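Local coordinates for Tat-secreted protein Rv2525c (Mycobacterium tuberculosis, PDB 4PMQ), which may act as a peptidoglycan hydrolase with glycosidase activity and shows esterase activity toward p-nitrophenyl esters in vitro, at residues P104-Y118 and Q136-A150. Residues are numbered along the deposited sequence; the frame is centred on the assembly and turned at random. Where two conformers were deposited one is given.
Sequences PIYASIDDNPSYEQY and QRTGVYANSKTIDWA. With GOL (glycerol), chain E.
Asn143 OD1 takes two bonds from Thr146 and caps helix 144-153, while ND2 of the same amide faces Asn112. Thr146 N donates to Asn143 OD1 at 2.8 Å, and Thr146 OG1 donates from above the carbonyl plane. With chi1 at 62°, Asn143 CG sits between its own N and carbonyl carbon, which brings OD1 back over the helix start. Asn143 ND2 lies 3.0 Å from Asn112 OD1, the two amide planes nearly perpendicular. Two waters bridge the segments here. One links Asp111 O to Asn143 N and Thr146 OG1; the other accepts from Asn143 ND2 and probably donates to Pro113 O.

Strands 105-108 and 138-142 run parallel and are joined by helix 115-133, a beta-alpha-beta unit of the TIM-barrel-like glycoside hydrolase domain. Five backbone hydrogen bonds join them, from Ile105 N to Arg137 O at one end to Ile109 N to Tyr141 O at the other. Gly139 CA packs close beside the Tyr106 ring, 3.9 Å from Tyr106 CD2. At the C-terminal end of the strands, Ser108 OG, in one of its two conformers, accepts at 2.6 Å from O3 of a glycerol, probably from the crystallisation liquor. Glycerol C2 lies over one face of the Tyr141 ring, and Asp110 OD1 is at that ring's edge. Asp110 OD2 pairs with Lys70 in a salt bridge and is hydrogen-bonded to Gln67.

Trp149, in the second turn of helix 144-153, meets Pro113 and the start of helix 115-133. The edge of Tyr115 points at the indole face in a T-shaped pair, Tyr115 CD1 3.6 Å from Trp149 CE2. Pro113 O meets the indole edge in its plane. Trp149 CB sits over the face of Tyr118, a CH-pi contact 3.7 Å from the ring centroid. Tyr118 CG is anti to its backbone N (chi1 169°), which turns one ring face to Trp149 CB. Tyr118 OH is hydrogen-bonded to Asp153 and lies 3.2 Å from Trp149 O.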
loop_
_atom_site.group_PDB
_atom_site.type_symbol
_atom_site.label_atom_id
_atom_site.label_comp_id
_atom_site.label_asym_id
_atom_site.label_seq_id
_atom_site.Cartn_x
_atom_site.Cartn_y
_atom_site.Cartn_z
ATOM N N PRO A 104 3.693 -4.978 -8.245
ATOM C CA PRO A 104 2.342 -4.426 -8.122
ATOM C C PRO A 104 2.335 -3.098 -7.401
ATOM O O PRO A 104 3.367 -2.658 -6.864
ATOM C CB PRO A 104 1.619 -5.486 -7.251
ATOM C CG PRO A 104 2.730 -5.988 -6.347
ATOM C CD PRO A 104 3.941 -6.039 -7.239
ATOM N N ILE A 105 1.142 -2.481 -7.330
ATOM C CA ILE A 105 0.923 -1.303 -6.506
ATOM C C ILE A 105 -0.297 -1.610 -5.662
ATOM O O ILE A 105 -1.356 -2.032 -6.187
ATOM C CB ILE A 105 0.754 0.001 -7.316
ATOM C CG1 ILE A 105 1.983 0.308 -8.203
ATOM C CG2 ILE A 105 0.390 1.202 -6.396
ATOM C CD1 ILE A 105 1.666 1.404 -9.314
ATOM N N TYR A 106 -0.143 -1.456 -4.364
ATOM C CA TYR A 106 -1.265 -1.695 -3.451
ATOM C C TYR A 106 -2.149 -0.451 -3.353
ATOM O O TYR A 106 -1.750 0.517 -2.692
ATOM C CB TYR A 106 -0.750 -2.059 -2.060
ATOM C CG TYR A 106 -0.229 -3.474 -1.950
ATOM C CD1 TYR A 106 1.080 -3.791 -2.314
ATOM C CD2 TYR A 106 -1.030 -4.495 -1.441
ATOM C CE1 TYR A 106 1.571 -5.096 -2.188
ATOM C CE2 TYR A 106 -0.527 -5.788 -1.249
ATOM C CZ TYR A 106 0.762 -6.091 -1.647
ATOM O OH TYR A 106 1.245 -7.375 -1.429
ATOM N N ALA A 107 -3.313 -0.464 -4.032
ATOM C CA ALA A 107 -4.326 0.609 -3.971
ATOM C C ALA A 107 -4.974 0.586 -2.577
ATOM O O ALA A 107 -5.366 -0.494 -2.095
ATOM C CB ALA A 107 -5.360 0.409 -5.061
ATOM N N SER A 108 -5.114 1.766 -1.926
ATOM C CA SER A 108 -5.648 1.779 -0.567
ATOM C C SER A 108 -7.154 1.980 -0.438
ATOM O O SER A 108 -7.757 2.882 -1.054
ATOM C CB SER A 108 -4.952 2.846 0.261
ATOM O OG SER A 108 -3.570 2.543 0.260
ATOM N N ILE A 109 -7.743 1.132 0.423
ATOM C CA ILE A 109 -9.129 1.173 0.861
ATOM C C ILE A 109 -8.971 1.417 2.375
ATOM O O ILE A 109 -9.084 0.475 3.157
ATOM C CB ILE A 109 -10.006 -0.054 0.503
ATOM C CG1 ILE A 109 -9.937 -0.459 -1.014
ATOM C CG2 ILE A 109 -11.465 0.193 0.969
ATOM C CD1 ILE A 109 -10.258 0.615 -2.028
ATOM N N ASP A 110 -8.610 2.679 2.764
ATOM C CA ASP A 110 -8.324 3.082 4.136
ATOM C C ASP A 110 -9.636 3.394 4.866
ATOM O O ASP A 110 -9.867 4.497 5.359
ATOM C CB ASP A 110 -7.370 4.310 4.082
ATOM C CG ASP A 110 -6.887 4.770 5.441
ATOM O OD1 ASP A 110 -6.794 3.914 6.363
ATOM O OD2 ASP A 110 -6.656 5.988 5.601
ATOM N N ASP A 111 -10.528 2.400 4.869
ATOM C CA ASP A 111 -11.890 2.481 5.381
ATOM C C ASP A 111 -12.396 1.104 5.781
ATOM O O ASP A 111 -11.765 0.072 5.471
ATOM C CB ASP A 111 -12.796 3.048 4.247
ATOM C CG ASP A 111 -12.752 4.560 4.149
ATOM O OD1 ASP A 111 -13.195 5.230 5.109
ATOM O OD2 ASP A 111 -12.247 5.071 3.129
ATOM N N ASN A 112 -13.569 1.095 6.414
ATOM C CA ASN A 112 -14.284 -0.103 6.850
ATOM C C ASN A 112 -15.638 -0.059 6.132
ATOM O O ASN A 112 -16.655 0.361 6.717
ATOM C CB ASN A 112 -14.420 -0.120 8.392
ATOM C CG ASN A 112 -15.174 -1.340 8.859
ATOM O OD1 ASN A 112 -15.279 -2.319 8.109
ATOM N ND2 ASN A 112 -15.724 -1.292 10.091
ATOM N N PRO A 113 -15.646 -0.412 4.830
ATOM C CA PRO A 113 -16.863 -0.208 4.033
ATOM C C PRO A 113 -17.938 -1.261 4.216
ATOM O O PRO A 113 -17.642 -2.426 4.518
ATOM C CB PRO A 113 -16.332 -0.277 2.586
ATOM C CG PRO A 113 -15.190 -1.248 2.680
ATOM C CD PRO A 113 -14.532 -0.912 3.988
ATOM N N SER A 114 -19.185 -0.857 3.907
ATOM C CA SER A 114 -20.318 -1.764 3.812
ATOM C C SER A 114 -20.244 -2.520 2.487
ATOM O O SER A 114 -19.579 -2.049 1.537
ATOM C CB SER A 114 -21.618 -0.979 3.843
ATOM O OG SER A 114 -21.652 -0.159 2.674
ATOM N N TYR A 115 -21.044 -3.614 2.364
ATOM C CA TYR A 115 -21.115 -4.350 1.103
ATOM C C TYR A 115 -21.656 -3.414 -0.019
ATOM O O TYR A 115 -21.192 -3.481 -1.163
ATOM C CB TYR A 115 -21.998 -5.596 1.270
ATOM C CG TYR A 115 -22.052 -6.423 0.012
ATOM C CD1 TYR A 115 -20.969 -7.204 -0.377
ATOM C CD2 TYR A 115 -23.207 -6.468 -0.765
ATOM C CE1 TYR A 115 -20.997 -7.936 -1.564
ATOM C CE2 TYR A 115 -23.269 -7.241 -1.924
ATOM C CZ TYR A 115 -22.160 -7.970 -2.323
ATOM O OH TYR A 115 -22.210 -8.728 -3.470
ATOM N N GLU A 116 -22.587 -2.506 0.332
ATOM C CA GLU A 116 -23.113 -1.552 -0.646
ATOM C C GLU A 116 -21.988 -0.657 -1.199
ATOM O O GLU A 116 -21.944 -0.416 -2.412
ATOM C CB GLU A 116 -24.220 -0.705 0.024
ATOM C CG GLU A 116 -24.823 0.376 -0.842
ATOM C CD GLU A 116 -24.033 1.674 -0.834
ATOM O OE1 GLU A 116 -23.524 2.048 0.248
ATOM O OE2 GLU A 116 -23.942 2.335 -1.895
ATOM N N GLN A 117 -21.085 -0.165 -0.322
ATOM C CA GLN A 117 -19.975 0.704 -0.764
ATOM C C GLN A 117 -19.009 -0.089 -1.616
ATOM O O GLN A 117 -18.549 0.395 -2.639
ATOM C CB GLN A 117 -19.268 1.328 0.445
ATOM C CG GLN A 117 -20.153 2.405 1.079
ATOM C CD GLN A 117 -19.583 2.867 2.400
ATOM O OE1 GLN A 117 -19.009 2.084 3.174
ATOM N NE2 GLN A 117 -19.729 4.151 2.669
ATOM N N TYR A 118 -18.746 -1.321 -1.223
ATOM C CA TYR A 118 -17.834 -2.198 -1.969
ATOM C C TYR A 118 -18.368 -2.435 -3.392
ATOM O O TYR A 118 -17.668 -2.159 -4.379
ATOM C CB TYR A 118 -17.675 -3.523 -1.211
ATOM C CG TYR A 118 -16.963 -4.560 -2.068
ATOM C CD1 TYR A 118 -15.583 -4.496 -2.280
ATOM C CD2 TYR A 118 -17.673 -5.586 -2.692
ATOM C CE1 TYR A 118 -14.935 -5.409 -3.124
ATOM C CE2 TYR A 118 -17.039 -6.492 -3.538
ATOM C CZ TYR A 118 -15.672 -6.386 -3.769
ATOM O OH TYR A 118 -15.046 -7.306 -4.578
ATOM N N GLN A 136 -2.612 -8.560 -12.632
ATOM C CA GLN A 136 -1.431 -9.090 -11.925
ATOM C C GLN A 136 -0.699 -8.021 -11.075
ATOM O O GLN A 136 -0.016 -8.383 -10.113
ATOM C CB GLN A 136 -0.462 -9.734 -12.918
ATOM C CG GLN A 136 -0.914 -11.144 -13.277
ATOM C CD GLN A 136 0.115 -11.902 -14.096
ATOM O OE1 GLN A 136 1.308 -11.933 -13.781
ATOM N NE2 GLN A 136 -0.332 -12.574 -15.138
ATOM N N ARG A 137 -0.864 -6.731 -11.411
ATOM C CA ARG A 137 -0.194 -5.650 -10.688
ATOM C C ARG A 137 -1.090 -4.969 -9.664
ATOM O O ARG A 137 -0.627 -4.075 -8.976
ATOM C CB ARG A 137 0.293 -4.564 -11.672
ATOM C CG ARG A 137 1.409 -5.009 -12.598
ATOM C CD ARG A 137 1.998 -3.766 -13.281
ATOM N NE ARG A 137 2.791 -2.973 -12.329
ATOM C CZ ARG A 137 3.158 -1.707 -12.524
ATOM N NH1 ARG A 137 2.743 -1.046 -13.596
ATOM N NH2 ARG A 137 3.907 -1.081 -11.622
ATOM N N THR A 138 -2.366 -5.367 -9.570
ATOM C CA THR A 138 -3.287 -4.677 -8.689
ATOM C C THR A 138 -3.221 -5.279 -7.289
ATOM O O THR A 138 -3.634 -6.418 -7.079
ATOM C CB THR A 138 -4.705 -4.690 -9.301
ATOM O OG1 THR A 138 -4.654 -3.971 -10.544
ATOM C CG2 THR A 138 -5.746 -3.997 -8.398
ATOM N N GLY A 139 -2.767 -4.462 -6.342
ATOM C CA GLY A 139 -2.752 -4.832 -4.935
ATOM C C GLY A 139 -3.876 -4.100 -4.232
ATOM O O GLY A 139 -4.334 -3.037 -4.682
ATOM N N VAL A 140 -4.317 -4.650 -3.094
ATOM C CA VAL A 140 -5.387 -4.024 -2.331
ATOM C C VAL A 140 -5.010 -3.988 -0.857
ATOM O O VAL A 140 -4.795 -5.053 -0.272
ATOM C CB VAL A 140 -6.760 -4.764 -2.520
ATOM C CG1 VAL A 140 -7.904 -3.981 -1.850
ATOM C CG2 VAL A 140 -7.083 -4.979 -4.004
ATOM N N TYR A 141 -4.995 -2.769 -0.258
ATOM C CA TYR A 141 -4.819 -2.550 1.179
ATOM C C TYR A 141 -6.231 -2.374 1.713
ATOM O O TYR A 141 -6.909 -1.413 1.346
ATOM C CB TYR A 141 -3.933 -1.313 1.464
ATOM C CG TYR A 141 -3.970 -0.802 2.893
ATOM C CD1 TYR A 141 -3.269 -1.458 3.914
ATOM C CD2 TYR A 141 -4.658 0.363 3.221
ATOM C CE1 TYR A 141 -3.228 -0.937 5.211
ATOM C CE2 TYR A 141 -4.681 0.851 4.527
ATOM C CZ TYR A 141 -3.951 0.210 5.514
ATOM O OH TYR A 141 -3.935 0.755 6.774
ATOM N N ALA A 142 -6.711 -3.316 2.516
ATOM C CA ALA A 142 -8.094 -3.259 3.006
ATOM C C ALA A 142 -8.216 -4.134 4.232
ATOM O O ALA A 142 -7.292 -4.931 4.482
ATOM C CB ALA A 142 -9.044 -3.765 1.913
ATOM N N ASN A 143 -9.384 -4.088 4.930
ATOM C CA ASN A 143 -9.580 -5.012 6.058
ATOM C C ASN A 143 -9.866 -6.437 5.483
ATOM O O ASN A 143 -9.987 -6.618 4.245
ATOM C CB ASN A 143 -10.693 -4.534 6.981
ATOM C CG ASN A 143 -12.047 -4.450 6.314
ATOM O OD1 ASN A 143 -12.400 -5.263 5.436
ATOM N ND2 ASN A 143 -12.898 -3.552 6.792
ATOM N N SER A 144 -9.895 -7.447 6.359
ATOM C CA SER A 144 -10.037 -8.831 5.906
ATOM C C SER A 144 -11.389 -9.119 5.257
ATOM O O SER A 144 -11.441 -9.979 4.371
ATOM C CB SER A 144 -9.768 -9.801 7.050
ATOM O OG SER A 144 -10.725 -9.647 8.071
ATOM N N LYS A 145 -12.456 -8.398 5.672
ATOM C CA LYS A 145 -13.788 -8.540 5.073
ATOM C C LYS A 145 -13.757 -8.099 3.601
ATOM O O LYS A 145 -14.329 -8.772 2.724
ATOM C CB LYS A 145 -14.811 -7.707 5.856
ATOM C CG LYS A 145 -16.242 -7.898 5.352
ATOM C CD LYS A 145 -17.269 -7.267 6.285
ATOM C CE LYS A 145 -18.662 -7.844 6.128
ATOM N NZ LYS A 145 -18.705 -9.334 6.206
ATOM N N THR A 146 -13.115 -6.963 3.346
ATOM C CA THR A 146 -13.013 -6.380 2.004
ATOM C C THR A 146 -12.096 -7.252 1.128
ATOM O O THR A 146 -12.385 -7.469 -0.062
ATOM C CB THR A 146 -12.554 -4.906 2.109
ATOM O OG1 THR A 146 -13.504 -4.180 2.908
ATOM C CG2 THR A 146 -12.484 -4.227 0.719
ATOM N N ILE A 147 -11.002 -7.757 1.720
ATOM C CA ILE A 147 -10.117 -8.676 1.017
ATOM C C ILE A 147 -10.936 -9.895 0.587
ATOM O O ILE A 147 -10.859 -10.303 -0.574
ATOM C CB ILE A 147 -8.900 -9.073 1.884
ATOM C CG1 ILE A 147 -7.897 -7.892 1.965
ATOM C CG2 ILE A 147 -8.212 -10.330 1.326
ATOM C CD1 ILE A 147 -6.850 -8.117 3.068
ATOM N N ASP A 148 -11.786 -10.426 1.496
ATOM C CA ASP A 148 -12.546 -11.619 1.108
ATOM C C ASP A 148 -13.506 -11.330 -0.051
ATOM O O ASP A 148 -13.634 -12.139 -0.984
ATOM C CB ASP A 148 -13.316 -12.225 2.283
ATOM C CG ASP A 148 -13.472 -13.698 2.001
ATOM O OD1 ASP A 148 -12.500 -14.447 2.238
ATOM O OD2 ASP A 148 -14.537 -14.096 1.460
ATOM N N TRP A 149 -14.163 -10.168 -0.005
ATOM C CA TRP A 149 -15.080 -9.833 -1.098
ATOM C C TRP A 149 -14.330 -9.750 -2.423
ATOM O O TRP A 149 -14.805 -10.296 -3.434
ATOM C CB TRP A 149 -15.778 -8.500 -0.839
ATOM C CG TRP A 149 -16.773 -8.476 0.279
ATOM C CD1 TRP A 149 -17.679 -9.444 0.597
ATOM C CD2 TRP A 149 -17.118 -7.326 1.080
ATOM N NE1 TRP A 149 -18.520 -8.994 1.603
ATOM C CE2 TRP A 149 -18.204 -7.694 1.901
ATOM C CE3 TRP A 149 -16.616 -6.017 1.169
ATOM C CZ2 TRP A 149 -18.773 -6.811 2.832
ATOM C CZ3 TRP A 149 -17.187 -5.142 2.088
ATOM C CH2 TRP A 149 -18.202 -5.567 2.954
ATOM N N ALA A 150 -13.140 -9.094 -2.407
ATOM C CA ALA A 150 -12.290 -8.912 -3.607
ATOM C C ALA A 150 -11.784 -10.278 -4.123
ATOM O O ALA A 150 -11.863 -10.551 -5.322
ATOM C CB ALA A 150 -11.136 -7.994 -3.283
HETATM C C1 GOL E . -0.866 2.488 5.453
HETATM O O1 GOL E . -1.388 2.787 6.737
HETATM C C2 GOL E . -1.809 2.990 4.387
HETATM O O2 GOL E . -1.895 4.420 4.455
HETATM C C3 GOL E . -1.287 2.540 3.043
HETATM O O3 GOL E . -1.757 3.367 1.991
HETATM O O HOH W 1 -11.361 -2.198 3.858
HETATM O O HOH W 2 -15.372 -4.009 5.289
#